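PDB 4ZR1: ceramide very long chain fatty acid hydroxylase SCS7 from Saccharomyces cerevisiae, which hydroxylates the very long chain fatty acid of ceramides, probably at C-2 and probably with a dimetal centre, in the endoplasmic reticulum membrane. Local coordinates for residues 140-143 against 144-148; 172-175 against 176-180; 226-229 against 230-234; 268-271 against 272-276. All blocks are in the same frame, centred on the assembly; numbering follows the deposited sequence.

Interaction 1 (140-143 against 144-148)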
loop_
_atom_site.group_PDB
_atom_site.type_symbol
_atom_site.label_atom_id
_atom_site.label_comp_id
_atom_site.label_asym_id
_atom_site.label_seq_id
_atom_site.Cartn_x
_atom_site.Cartn_y
_atom_site.Cartn_z
ATOM N N PHE A 140 -8.116 -8.101 -15.111
ATOM C CA PHE A 140 -7.070 -9.109 -15.020
ATOM C C PHE A 140 -5.687 -8.458 -15.054
ATOM O O PHE A 140 -4.785 -8.821 -14.291
ATOM C CB PHE A 140 -7.220 -10.131 -16.157
ATOM C CG PHE A 140 -6.102 -11.142 -16.224
ATOM C CD1 PHE A 140 -6.062 -12.214 -15.344
ATOM C CD2 PHE A 140 -5.096 -11.021 -17.169
ATOM C CE1 PHE A 140 -5.042 -13.145 -15.404
ATOM C CE2 PHE A 140 -4.067 -11.952 -17.237
ATOM C CZ PHE A 140 -4.045 -13.021 -16.358
ATOM N N VAL A 141 -5.532 -7.491 -15.950
ATOM C CA VAL A 141 -4.300 -6.729 -16.036
ATOM C C VAL A 141 -4.095 -5.916 -14.754
ATOM O O VAL A 141 -2.959 -5.770 -14.297
ATOM C CB VAL A 141 -4.300 -5.796 -17.277
ATOM C CG1 VAL A 141 -3.110 -4.832 -17.257
ATOM C CG2 VAL A 141 -4.300 -6.620 -18.559
ATOM N N TRP A 142 -5.179 -5.407 -14.161
ATOM C CA TRP A 142 -5.029 -4.689 -12.898
ATOM C C TRP A 142 -4.308 -5.548 -11.854
ATOM O O TRP A 142 -3.395 -5.062 -11.177
ATOM C CB TRP A 142 -6.366 -4.214 -12.294
ATOM C CG TRP A 142 -6.108 -3.924 -10.838
ATOM C CD1 TRP A 142 -6.493 -4.678 -9.769
ATOM C CD2 TRP A 142 -5.288 -2.869 -10.308
ATOM N NE1 TRP A 142 -5.998 -4.139 -8.603
ATOM C CE2 TRP A 142 -5.253 -3.029 -8.908
ATOM C CE3 TRP A 142 -4.600 -1.792 -10.879
ATOM C CZ2 TRP A 142 -4.554 -2.157 -8.073
ATOM C CZ3 TRP A 142 -3.902 -0.927 -10.044
ATOM C CH2 TRP A 142 -3.886 -1.116 -8.661
ATOM N N THR A 143 -4.718 -6.810 -11.712
ATOM C CA THR A 143 -4.164 -7.655 -10.649
ATOM C C THR A 143 -2.672 -7.875 -10.831
ATOM O O THR A 143 -1.956 -8.121 -9.859
ATOM C CB THR A 143 -4.829 -9.048 -10.575
ATOM O OG1 THR A 143 -4.368 -9.873 -11.658
ATOM C CG2 THR A 143 -6.322 -8.917 -10.617
ATOM N N LEU A 144 -2.219 -7.805 -12.084
ATOM C CA LEU A 144 -0.809 -7.976 -12.393
ATOM C C LEU A 144 -0.048 -6.705 -12.036
ATOM O O LEU A 144 1.002 -6.759 -11.393
ATOM C CB LEU A 144 -0.614 -8.335 -13.868
ATOM C CG LEU A 144 0.805 -8.804 -14.209
ATOM C CD1 LEU A 144 1.247 -9.975 -13.317
ATOM C CD2 LEU A 144 0.889 -9.185 -15.670
ATOM N N ILE A 145 -0.592 -5.568 -12.463
ATOM C CA ILE A 145 -0.146 -4.250 -12.023
ATOM C C ILE A 145 -0.092 -4.139 -10.497
ATOM O O ILE A 145 0.933 -3.729 -9.927
ATOM C CB ILE A 145 -1.063 -3.166 -12.585
ATOM C CG1 ILE A 145 -0.865 -3.073 -14.102
ATOM C CG2 ILE A 145 -0.798 -1.831 -11.914
ATOM C CD1 ILE A 145 -1.916 -2.245 -14.812
ATOM N N GLU A 146 -1.195 -4.512 -9.849
ATOM C CA GLU A 146 -1.268 -4.590 -8.387
ATOM C C GLU A 146 -0.083 -5.353 -7.793
ATOM O O GLU A 146 0.562 -4.876 -6.866
ATOM C CB GLU A 146 -2.579 -5.253 -7.957
ATOM C CG GLU A 146 -2.638 -5.603 -6.480
ATOM C CD GLU A 146 -3.793 -6.536 -6.139
ATOM O OE1 GLU A 146 -3.552 -7.514 -5.388
ATOM O OE2 GLU A 146 -4.937 -6.283 -6.599
ATOM N N TYR A 147 0.211 -6.530 -8.339
ATOM C CA TYR A 147 1.375 -7.312 -7.912
ATOM C C TYR A 147 2.694 -6.590 -8.205
ATOM O O TYR A 147 3.596 -6.588 -7.371
ATOM C CB TYR A 147 1.382 -8.695 -8.587
ATOM C CG TYR A 147 2.569 -9.550 -8.201
ATOM C CD1 TYR A 147 2.540 -10.338 -7.058
ATOM C CD2 TYR A 147 3.731 -9.549 -8.970
ATOM C CE1 TYR A 147 3.630 -11.108 -6.695
ATOM C CE2 TYR A 147 4.818 -10.311 -8.617
ATOM C CZ TYR A 147 4.762 -11.092 -7.478
ATOM O OH TYR A 147 5.850 -11.854 -7.125
ATOM N N GLY A 148 2.802 -5.985 -9.388
ATOM C CA GLY A 148 4.044 -5.368 -9.834
ATOM C C GLY A 148 4.412 -4.074 -9.129
ATOM O O GLY A 148 5.554 -3.900 -8.693
#

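Interaction 2 (172-175 against 176-180). With ZN (zinc ion), chain D; ZN (zinc ion), chain C; BOG (octyl beta-D-glucopyranoside), chain E.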
loop_
_atom_site.group_PDB
_atom_site.type_symbol
_atom_site.label_atom_id
_atom_site.label_comp_id
_atom_site.label_asym_id
_atom_site.label_seq_id
_atom_site.Cartn_x
_atom_site.Cartn_y
_atom_site.Cartn_z
ATOM N N LEU A 172 5.877 8.149 1.105
ATOM C CA LEU A 172 4.588 8.594 0.577
ATOM C C LEU A 172 3.854 7.531 -0.256
ATOM O O LEU A 172 2.624 7.524 -0.308
ATOM C CB LEU A 172 4.777 9.858 -0.271
ATOM C CG LEU A 172 5.065 11.167 0.461
ATOM C CD1 LEU A 172 5.328 12.268 -0.545
ATOM C CD2 LEU A 172 3.917 11.565 1.400
ATOM N N LEU A 173 4.596 6.640 -0.912
ATOM C CA LEU A 173 3.965 5.645 -1.786
ATOM C C LEU A 173 3.495 4.410 -1.041
ATOM O O LEU A 173 2.518 3.794 -1.438
ATOM C CB LEU A 173 4.919 5.223 -2.904
ATOM C CG LEU A 173 5.204 6.307 -3.948
ATOM C CD1 LEU A 173 6.018 5.751 -5.104
ATOM C CD2 LEU A 173 3.911 6.933 -4.437
ATOM N N HIS A 174 4.184 4.044 0.034
ATOM C CA HIS A 174 3.879 2.793 0.715
ATOM C C HIS A 174 4.543 2.646 2.096
ATOM O O HIS A 174 3.998 1.989 2.983
ATOM C CB HIS A 174 4.288 1.621 -0.172
ATOM C CG HIS A 174 3.668 0.324 0.227
ATOM N ND1 HIS A 174 2.302 0.128 0.242
ATOM C CD2 HIS A 174 4.223 -0.842 0.635
ATOM C CE1 HIS A 174 2.046 -1.106 0.633
ATOM N NE2 HIS A 174 3.193 -1.717 0.875
ATOM N N GLY A 175 5.714 3.249 2.274
ATOM C CA GLY A 175 6.437 3.148 3.530
ATOM C C GLY A 175 5.601 3.550 4.733
ATOM O O GLY A 175 5.589 2.852 5.749
ATOM N N CYS A 176 4.894 4.670 4.613
ATOM C CA CYS A 176 4.054 5.179 5.694
ATOM C C CYS A 176 3.015 4.144 6.123
ATOM O O CYS A 176 2.709 3.977 7.307
ATOM C CB CYS A 176 3.352 6.468 5.260
ATOM S SG CYS A 176 2.433 7.274 6.580
ATOM N N HIS A 177 2.477 3.436 5.147
ATOM C CA HIS A 177 1.449 2.467 5.439
ATOM C C HIS A 177 2.029 1.291 6.247
ATOM O O HIS A 177 1.373 0.756 7.141
ATOM C CB HIS A 177 0.795 1.993 4.142
ATOM C CG HIS A 177 -0.191 0.891 4.349
ATOM N ND1 HIS A 177 -1.298 1.031 5.156
ATOM C CD2 HIS A 177 -0.215 -0.382 3.892
ATOM C CE1 HIS A 177 -1.972 -0.103 5.173
ATOM N NE2 HIS A 177 -1.336 -0.975 4.414
ATOM N N HIS A 178 3.264 0.902 5.946
ATOM C CA HIS A 178 3.944 -0.124 6.734
ATOM C C HIS A 178 4.352 0.422 8.093
ATOM O O HIS A 178 4.327 -0.282 9.099
ATOM C CB HIS A 178 5.168 -0.653 5.994
ATOM C CG HIS A 178 4.868 -1.805 5.089
ATOM N ND1 HIS A 178 5.196 -3.106 5.403
ATOM C CD2 HIS A 178 4.251 -1.853 3.882
ATOM C CE1 HIS A 178 4.804 -3.905 4.426
ATOM N NE2 HIS A 178 4.223 -3.171 3.497
ATOM N N TYR A 179 4.733 1.689 8.114
ATOM C CA TYR A 179 5.076 2.345 9.352
ATOM C C TYR A 179 3.830 2.451 10.231
ATOM O O TYR A 179 3.902 2.196 11.435
ATOM C CB TYR A 179 5.695 3.714 9.063
ATOM C CG TYR A 179 6.316 4.400 10.255
ATOM C CD1 TYR A 179 7.371 3.817 10.951
ATOM C CD2 TYR A 179 5.882 5.657 10.659
ATOM C CE1 TYR A 179 7.954 4.453 12.038
ATOM C CE2 TYR A 179 6.455 6.303 11.747
ATOM C CZ TYR A 179 7.488 5.699 12.433
ATOM O OH TYR A 179 8.050 6.349 13.514
ATOM N N LEU A 180 2.686 2.798 9.633
ATOM C CA LEU A 180 1.445 2.930 10.404
ATOM C C LEU A 180 0.214 2.243 9.796
ATOM O O LEU A 180 -0.728 2.911 9.362
ATOM C CB LEU A 180 1.133 4.403 10.635
ATOM C CG LEU A 180 2.169 5.186 11.451
ATOM C CD1 LEU A 180 2.603 6.428 10.700
ATOM C CD2 LEU A 180 1.606 5.543 12.813
HETATM ZN ZN ZN D . 3.756 -3.759 1.313
HETATM ZN ZN ZN C . -1.748 -3.183 4.120
HETATM C C1 BOG E . -0.172 6.569 0.682
HETATM O O1 BOG E . -0.640 7.751 1.295
HETATM C C2 BOG E . -0.647 5.387 1.492
HETATM O O2 BOG E . 0.029 5.424 2.727
HETATM C C3 BOG E . -0.266 4.092 0.810
HETATM O O3 BOG E . -0.871 2.968 1.408
HETATM C C4 BOG E . -0.591 4.121 -0.652
HETATM O O4 BOG E . 0.018 2.994 -1.236
HETATM C C5 BOG E . -0.022 5.372 -1.266
HETATM O O5 BOG E . -0.629 6.488 -0.649
HETATM C C6 BOG E . -0.291 5.303 -2.762
HETATM O O6 BOG E . -0.424 6.579 -3.349
HETATM C "C1'" BOG E . 0.327 8.772 1.433
HETATM C "C2'" BOG E . -0.260 9.989 2.117
HETATM C "C3'" BOG E . 0.527 11.210 1.684
HETATM C "C4'" BOG E . -0.363 12.259 1.043
HETATM C "C5'" BOG E . 0.383 12.975 -0.070
HETATM C "C6'" BOG E . -0.318 14.268 -0.410
HETATM C "C7'" BOG E . 0.312 14.895 -1.633
HETATM C "C8'" BOG E . 1.600 15.580 -1.237
#

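Interaction 3 (226-229 against 230-234). With ZN (zinc ion), chain C; BOG (octyl beta-D-glucopyranoside), chain G; BOG (octyl beta-D-glucopyranoside), chain H.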
loop_
_atom_site.group_PDB
_atom_site.type_symbol
_atom_site.label_atom_id
_atom_site.label_comp_id
_atom_site.label_asym_id
_atom_site.label_seq_id
_atom_site.Cartn_x
_atom_site.Cartn_y
_atom_site.Cartn_z
ATOM N N VAL A 226 -10.066 0.192 -7.867
ATOM C CA VAL A 226 -11.019 0.524 -6.809
ATOM C C VAL A 226 -11.340 -0.677 -5.928
ATOM O O VAL A 226 -11.448 -0.549 -4.706
ATOM C CB VAL A 226 -12.324 1.077 -7.386
ATOM C CG1 VAL A 226 -13.313 1.355 -6.261
ATOM C CG2 VAL A 226 -12.027 2.347 -8.198
ATOM N N CYS A 227 -11.474 -1.850 -6.542
ATOM C CA CYS A 227 -11.699 -3.062 -5.770
ATOM C C CYS A 227 -10.502 -3.354 -4.874
ATOM O O CYS A 227 -10.671 -3.706 -3.711
ATOM C CB CYS A 227 -11.982 -4.244 -6.695
ATOM S SG CYS A 227 -13.552 -4.107 -7.587
ATOM N N TYR A 228 -9.298 -3.196 -5.418
ATOM C CA TYR A 228 -8.061 -3.380 -4.657
ATOM C C TYR A 228 -7.956 -2.533 -3.373
ATOM O O TYR A 228 -7.700 -3.070 -2.289
ATOM C CB TYR A 228 -6.849 -3.080 -5.550
ATOM C CG TYR A 228 -5.621 -2.643 -4.767
ATOM C CD1 TYR A 228 -4.806 -3.577 -4.132
ATOM C CD2 TYR A 228 -5.277 -1.297 -4.664
ATOM C CE1 TYR A 228 -3.689 -3.183 -3.410
ATOM C CE2 TYR A 228 -4.167 -0.895 -3.958
ATOM C CZ TYR A 228 -3.377 -1.842 -3.323
ATOM O OH TYR A 228 -2.264 -1.441 -2.608
ATOM N N ASP A 229 -8.134 -1.216 -3.497
ATOM C CA ASP A 229 -7.894 -0.294 -2.387
ATOM C C ASP A 229 -8.964 -0.459 -1.326
ATOM O O ASP A 229 -8.678 -0.359 -0.137
ATOM C CB ASP A 229 -7.868 1.160 -2.870
ATOM C CG ASP A 229 -6.634 1.943 -2.376
ATOM O OD1 ASP A 229 -5.850 1.437 -1.534
ATOM O OD2 ASP A 229 -6.456 3.091 -2.850
ATOM N N GLU A 230 -10.201 -0.693 -1.765
ATOM C CA GLU A 230 -11.295 -0.987 -0.848
ATOM C C GLU A 230 -11.033 -2.306 -0.149
ATOM O O GLU A 230 -11.111 -2.395 1.072
ATOM C CB GLU A 230 -12.627 -1.029 -1.581
ATOM C CG GLU A 230 -13.013 0.316 -2.157
ATOM C CD GLU A 230 -13.003 1.415 -1.110
ATOM O OE1 GLU A 230 -13.890 1.430 -0.241
ATOM O OE2 GLU A 230 -12.093 2.256 -1.144
ATOM N N CYS A 231 -10.699 -3.329 -0.929
ATOM C CA CYS A 231 -10.292 -4.592 -0.345
ATOM C C CYS A 231 -9.165 -4.346 0.659
ATOM O O CYS A 231 -9.274 -4.717 1.834
ATOM C CB CYS A 231 -9.845 -5.581 -1.419
ATOM S SG CYS A 231 -9.417 -7.214 -0.758
ATOM N N HIS A 232 -8.103 -3.691 0.193
ATOM C CA HIS A 232 -6.946 -3.389 1.031
ATOM C C HIS A 232 -7.347 -2.739 2.346
ATOM O O HIS A 232 -6.893 -3.154 3.407
ATOM C CB HIS A 232 -5.972 -2.481 0.295
ATOM C CG HIS A 232 -4.704 -2.249 1.041
ATOM N ND1 HIS A 232 -3.850 -1.211 0.756
ATOM C CD2 HIS A 232 -4.143 -2.933 2.068
ATOM C CE1 HIS A 232 -2.815 -1.258 1.579
ATOM N NE2 HIS A 232 -2.972 -2.290 2.387
ATOM N N PHE A 233 -8.216 -1.735 2.274
ATOM C CA PHE A 233 -8.730 -1.096 3.476
ATOM C C PHE A 233 -9.373 -2.094 4.437
ATOM O O PHE A 233 -9.022 -2.144 5.619
ATOM C CB PHE A 233 -9.746 -0.003 3.131
ATOM C CG PHE A 233 -10.146 0.830 4.315
ATOM C CD1 PHE A 233 -9.361 1.910 4.717
ATOM C CD2 PHE A 233 -11.280 0.516 5.057
ATOM C CE1 PHE A 233 -9.716 2.673 5.821
ATOM C CE2 PHE A 233 -11.647 1.284 6.174
ATOM C CZ PHE A 233 -10.864 2.355 6.553
ATOM N N PHE A 234 -10.304 -2.898 3.939
ATOM C CA PHE A 234 -11.141 -3.675 4.841
ATOM C C PHE A 234 -10.411 -4.911 5.343
ATOM O O PHE A 234 -10.818 -5.528 6.326
ATOM C CB PHE A 234 -12.474 -4.020 4.167
ATOM C CG PHE A 234 -13.363 -2.816 3.978
ATOM C CD1 PHE A 234 -13.842 -2.116 5.082
ATOM C CD2 PHE A 234 -13.692 -2.363 2.712
ATOM C CE1 PHE A 234 -14.638 -0.992 4.924
ATOM C CE2 PHE A 234 -14.489 -1.240 2.545
ATOM C CZ PHE A 234 -14.963 -0.556 3.650
HETATM ZN ZN ZN C . -1.748 -3.183 4.120
HETATM C C1 BOG G . -18.043 -5.108 6.210
HETATM O O1 BOG G . -17.018 -4.903 5.267
HETATM C C2 BOG G . -17.430 -5.153 7.590
HETATM O O2 BOG G . -16.558 -6.253 7.657
HETATM C C3 BOG G . -18.499 -5.317 8.645
HETATM O O3 BOG G . -17.923 -5.123 9.916
HETATM C C4 BOG G . -19.613 -4.320 8.420
HETATM O O4 BOG G . -20.704 -4.654 9.245
HETATM C C5 BOG G . -20.048 -4.389 6.974
HETATM O O5 BOG G . -18.963 -4.044 6.149
HETATM C C6 BOG G . -21.208 -3.447 6.731
HETATM O O6 BOG G . -21.097 -2.319 7.569
HETATM C "C1'" BOG G . -16.793 -5.969 4.372
HETATM C "C2'" BOG G . -16.188 -5.409 3.103
HETATM C "C3'" BOG G . -15.775 -6.526 2.170
HETATM C "C4'" BOG G . -15.835 -6.037 0.739
HETATM C "C5'" BOG G . -14.724 -5.045 0.478
HETATM C "C6'" BOG G . -14.028 -5.423 -0.812
HETATM C "C7'" BOG G . -14.742 -4.809 -1.998
HETATM C "C8'" BOG G . -13.940 -5.101 -3.245
HETATM C C1 BOG H . -19.051 0.728 6.580
HETATM O O1 BOG H . -19.689 -0.213 5.747
HETATM C C2 BOG H . -20.021 1.302 7.594
HETATM O O2 BOG H . -21.105 1.915 6.931
HETATM C C3 BOG H . -19.309 2.342 8.435
HETATM O O3 BOG H . -20.129 2.739 9.509
HETATM C C4 BOG H . -18.011 1.778 8.972
HETATM O O4 BOG H . -17.273 2.819 9.576
HETATM C C5 BOG H . -17.215 1.138 7.849
HETATM O O5 BOG H . -17.978 0.117 7.251
HETATM C C6 BOG H . -15.931 0.542 8.387
HETATM O O6 BOG H . -14.862 1.429 8.155
HETATM C "C1'" BOG H . -18.811 -0.883 4.870
HETATM C "C2'" BOG H . -19.247 -0.687 3.432
HETATM C "C3'" BOG H . -18.352 -1.508 2.523
HETATM C "C4'" BOG H . -18.452 -1.016 1.093
HETATM C "C5'" BOG H . -17.113 -1.223 0.414
HETATM C "C6'" BOG H . -17.289 -1.581 -1.046
HETATM C "C7'" BOG H . -17.260 -0.329 -1.901
HETATM C "C8'" BOG H . -17.078 -0.724 -3.353
#

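Interaction 4 (268-271 against 272-276)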
loop_
_atom_site.group_PDB
_atom_site.type_symbol
_atom_site.label_atom_id
_atom_site.label_comp_id
_atom_site.label_asym_id
_atom_site.label_seq_id
_atom_site.Cartn_x
_atom_site.Cartn_y
_atom_site.Cartn_z
ATOM N N TRP A 268 -3.441 -14.036 -3.837
ATOM C CA TRP A 268 -2.038 -14.438 -3.885
ATOM C C TRP A 268 -1.727 -15.187 -5.173
ATOM O O TRP A 268 -0.689 -15.834 -5.289
ATOM C CB TRP A 268 -1.682 -15.306 -2.689
ATOM C CG TRP A 268 -2.573 -16.471 -2.533
ATOM C CD1 TRP A 268 -2.577 -17.607 -3.291
ATOM C CD2 TRP A 268 -3.591 -16.642 -1.540
ATOM N NE1 TRP A 268 -3.543 -18.470 -2.832
ATOM C CE2 TRP A 268 -4.181 -17.903 -1.757
ATOM C CE3 TRP A 268 -4.064 -15.849 -0.488
ATOM C CZ2 TRP A 268 -5.221 -18.390 -0.968
ATOM C CZ3 TRP A 268 -5.092 -16.337 0.300
ATOM C CH2 TRP A 268 -5.661 -17.593 0.055
ATOM N N PHE A 269 -2.644 -15.092 -6.129
ATOM C CA PHE A 269 -2.486 -15.687 -7.453
ATOM C C PHE A 269 -1.095 -15.440 -8.034
ATOM O O PHE A 269 -0.326 -16.372 -8.251
ATOM C CB PHE A 269 -3.563 -15.130 -8.388
ATOM C CG PHE A 269 -3.540 -15.713 -9.764
ATOM C CD1 PHE A 269 -4.152 -16.922 -10.021
ATOM C CD2 PHE A 269 -2.918 -15.047 -10.804
ATOM C CE1 PHE A 269 -4.135 -17.463 -11.285
ATOM C CE2 PHE A 269 -2.901 -15.585 -12.071
ATOM C CZ PHE A 269 -3.518 -16.794 -12.312
ATOM N N TRP A 270 -0.764 -14.175 -8.251
ATOM C CA TRP A 270 0.520 -13.816 -8.832
ATOM C C TRP A 270 1.694 -14.082 -7.889
ATOM O O TRP A 270 2.848 -14.108 -8.328
ATOM C CB TRP A 270 0.502 -12.347 -9.262
ATOM C CG TRP A 270 -0.526 -12.077 -10.300
ATOM C CD1 TRP A 270 -1.679 -11.366 -10.151
ATOM C CD2 TRP A 270 -0.517 -12.546 -11.651
ATOM N NE1 TRP A 270 -2.384 -11.346 -11.329
ATOM C CE2 TRP A 270 -1.690 -12.069 -12.268
ATOM C CE3 TRP A 270 0.373 -13.329 -12.403
ATOM C CZ2 TRP A 270 -1.996 -12.340 -13.603
ATOM C CZ3 TRP A 270 0.071 -13.596 -13.725
ATOM C CH2 TRP A 270 -1.103 -13.101 -14.313
ATOM N N ASP A 271 1.407 -14.269 -6.604
ATOM C CA ASP A 271 2.441 -14.663 -5.650
ATOM C C ASP A 271 2.886 -16.085 -5.954
ATOM O O ASP A 271 4.070 -16.421 -5.920
ATOM C CB ASP A 271 1.931 -14.572 -4.213
ATOM C CG ASP A 271 2.169 -13.211 -3.593
ATOM O OD1 ASP A 271 3.209 -12.586 -3.905
ATOM O OD2 ASP A 271 1.309 -12.765 -2.801
ATOM N N GLU A 272 1.906 -16.919 -6.253
ATOM C CA GLU A 272 2.165 -18.311 -6.540
ATOM C C GLU A 272 2.912 -18.429 -7.872
ATOM O O GLU A 272 3.956 -19.073 -7.963
ATOM C CB GLU A 272 0.850 -19.074 -6.553
ATOM C CG GLU A 272 0.821 -20.269 -5.637
ATOM C CD GLU A 272 -0.577 -20.576 -5.111
ATOM O OE1 GLU A 272 -1.545 -20.422 -5.885
ATOM O OE2 GLU A 272 -0.704 -21.059 -3.963
ATOM N N VAL A 273 2.381 -17.760 -8.887
ATOM C CA VAL A 273 2.970 -17.719 -10.219
ATOM C C VAL A 273 4.444 -17.302 -10.203
ATOM O O VAL A 273 5.273 -17.935 -10.854
ATOM C CB VAL A 273 2.184 -16.748 -11.123
ATOM C CG1 VAL A 273 2.870 -16.574 -12.462
ATOM C CG2 VAL A 273 0.742 -17.214 -11.289
ATOM N N PHE A 274 4.769 -16.247 -9.453
ATOM C CA PHE A 274 6.128 -15.692 -9.455
ATOM C C PHE A 274 6.925 -16.053 -8.216
ATOM O O PHE A 274 7.957 -15.443 -7.928
ATOM C CB PHE A 274 6.093 -14.176 -9.593
ATOM C CG PHE A 274 5.533 -13.701 -10.888
ATOM C CD1 PHE A 274 6.254 -13.849 -12.063
ATOM C CD2 PHE A 274 4.316 -13.055 -10.931
ATOM C CE1 PHE A 274 5.749 -13.390 -13.275
ATOM C CE2 PHE A 274 3.801 -12.585 -12.138
ATOM C CZ PHE A 274 4.519 -12.753 -13.312
ATOM N N GLY A 275 6.431 -17.042 -7.484
ATOM C CA GLY A 275 7.154 -17.593 -6.355
ATOM C C GLY A 275 7.481 -16.581 -5.278
ATOM O O GLY A 275 8.634 -16.441 -4.876
ATOM N N THR A 276 6.464 -15.862 -4.821
ATOM C CA THR A 276 6.607 -14.991 -3.667
ATOM C C THR A 276 5.494 -15.266 -2.667
ATOM O O THR A 276 5.231 -14.446 -1.793
ATOM C CB THR A 276 6.586 -13.492 -4.054
ATOM O OG1 THR A 276 5.408 -13.206 -4.821
ATOM C CG2 THR A 276 7.825 -13.116 -4.857
#

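Interaction 1 (140-143 against 144-148)
Trp142 and Glu146 meet one helical turn apart on the transmembrane helix 128-154. The methylene CB of Glu146 sits 3.4 Å above one face of the Trp142 indole, offset toward its rim. The carboxylate also reaches the ring nitrogen. Trp142 NE1 gives a weak, bent hydrogen bond to Glu146 OE2 (3.1 Å, 127° at the hydrogen). Ring and carboxylate planes are 56° apart. With CG of Trp142 anti to its backbone N (chi1 162°), the indole runs forward along the helix, beside the following turn. There it also meets Ile145, whose CG2 is 3.7 Å from Trp142 CZ3. Putting a leucine in place of Trp142 would remove the indole N-H and would probably leave Glu146 OE2 with one donor fewer and part of its CB uncovered.

The next shell fixes the carboxylate. Val265 N bonds to Glu146 OE1, and Thr266 OG1 to Glu146 OE2. Separately, Thr143 OG1 anchors itself to the preceding turn, bonding back to Phe140 O at 2.9 Å.

Trp142 belongs to the tridecane pocket and packs on Tyr228 of helix 211-236. On another side of the helix, Leu144 and Tyr147 pack against the short helix 269-273.

Interaction 2 (172-175 against 176-180)
His174 and His178 turn their rings to a shared zinc ion from successive turns of helix 164-179. Their planes stand 65° apart, with centroids 4.8 Å from each other. The edge of the His178 ring comes near His174 NE2. The two NE2 atoms are 3.2 Å apart because both bind the metal, His174 NE2 at 2.2 Å and His178 NE2 at 2.3 Å. CG of His174 is anti to the backbone N (chi1 -163°), which carries the ring forward along the helix to His178.

His177 also approaches the His174 ring obliquely, with planes at 50°. Its CD2 lies 4.0 Å from His174 CE1. Its nitrogen serves the other zinc ion, with His177 NE2 2.3 Å from that metal.

The backbone that carries these rings is a helix whose His178 N bonds to His174 O. A wider pi-type turn lies at 172-175. A detergent glucoside lies beside it, its O4 bonded to Leu173 O at 2.6 Å.

His150, His155 and His254 complete the first zinc site. His232, His236, His251 and His255 complete the second. The run His174-Gly175-Cys176-His177-His178 is an HxxHH histidine box, a hallmark of membrane hydroxylases and desaturases with a likely catalytic dimetal centre.

Interaction 3 (226-229 against 230-234)
Val226 and Glu230 open this contact along the transmembrane helix 211-236, which carries a histidine ligand of the dimetal centre near its end. The backbone follows the alpha-helical i to i+4 pattern. Glu230 N bonds to Val226 O, and Glu230 CG lies against the same carbonyl. The Glu230 side chain also touches Val107 and Pro108 of helix 106-125.

Cys227 comes next. Cys231 N bonds to Cys227 O at 2.8 Å. The tail of a bound octyl glucoside runs past this side of the helix, with its C8' 3.6 Å from Cys227 O.

Tyr228 and His232 lie side by side and point the same way. CB of His232 sits over one face of the phenol. The two rings are oblique, with planes 31° apart and centroids separated by 5.7 Å. Val265 also touches the Tyr228 side chain.

Asp229 turns its carboxylate to the edge of the His232 ring. The two planes are only 12° apart, and Asp229 OD1 is 4.0 Å from His232 ND1, too long for a bond. Asp229 OD2 is held by Met189 N.

CG of His232 is anti to the backbone N (chi1 -174°). His232 NE2 thereby reaches the zinc ion at 2.3 Å, alongside His177, His236, His251 and His255.

Interaction 4 (268-271 against 272-276)
Asp271 and Thr276 are brought together by their first torsions. OG1 of Thr276 stands between its backbone N and carbonyl carbon (chi1 54°), facing Asp271. The Asp271 carboxylate is turned to it by a chi1 of -90°. The two side chains cross at about a right angle, and Thr276 OG1 donates to Asp271 OD1. The backbone of the same pair is also joined, Thr276 N to Asp271 O at 2.7 Å. With Gly275 N bonded to Glu272 O, this is a Schellman motif that ends helix 269-273. Gly275, at positive phi, is its C-prime residue.

Another side of the turn is mostly aromatic and aliphatic. Trp270 and Phe274 lie side by side, rim to rim, with planes 25° apart. Trp270 CE3 is 3.5 Å from Phe274 CE2. Phe269 CD2 covers the Trp270 ring from one face, and Val273 CG1 lies 4.0 Å above the centre of the Phe274 ring.

At the N-cap, the Trp268 ring turns its edge to Glu272, with Glu272 OE1 4.0 Å from Trp268 CD1. A serine in place of Trp268 would lack the ring, and would probably leave Tyr250 and Tyr277 without their aromatic partner and the Glu272 side chain freer to turn.

Phe263 N also binds Asp271 OD1, while Tyr250 OH and Gly264 N hold OD2. So many donors would probably stabilise a charged carboxylate in this buried place.

How the interactions relate
Interactions 2 and 3 meet at one zinc ion, where His177 NE2 and His232 NE2 are 2.9 Å apart, both being ligands of that ion. Interaction 1 supplies no ligand; the Glu146 side chain is about 6 Å from that of His150, a ligand of the other zinc ion. It touches interaction 3 by packing, with Trp142 NE1 3.3 Å from Tyr228 CB. Interaction 4 is fastened to interaction 1 by two probable hydrogen bonds, Thr143 OG1 to Trp270 NE1 at 2.5 Å and Tyr147 OH to Thr276 OG1 at 2.7 Å. The centres of interactions 2 and 4 are 23 Å apart, though the side chain of Asp271 comes to about 10 Å from a zinc ion.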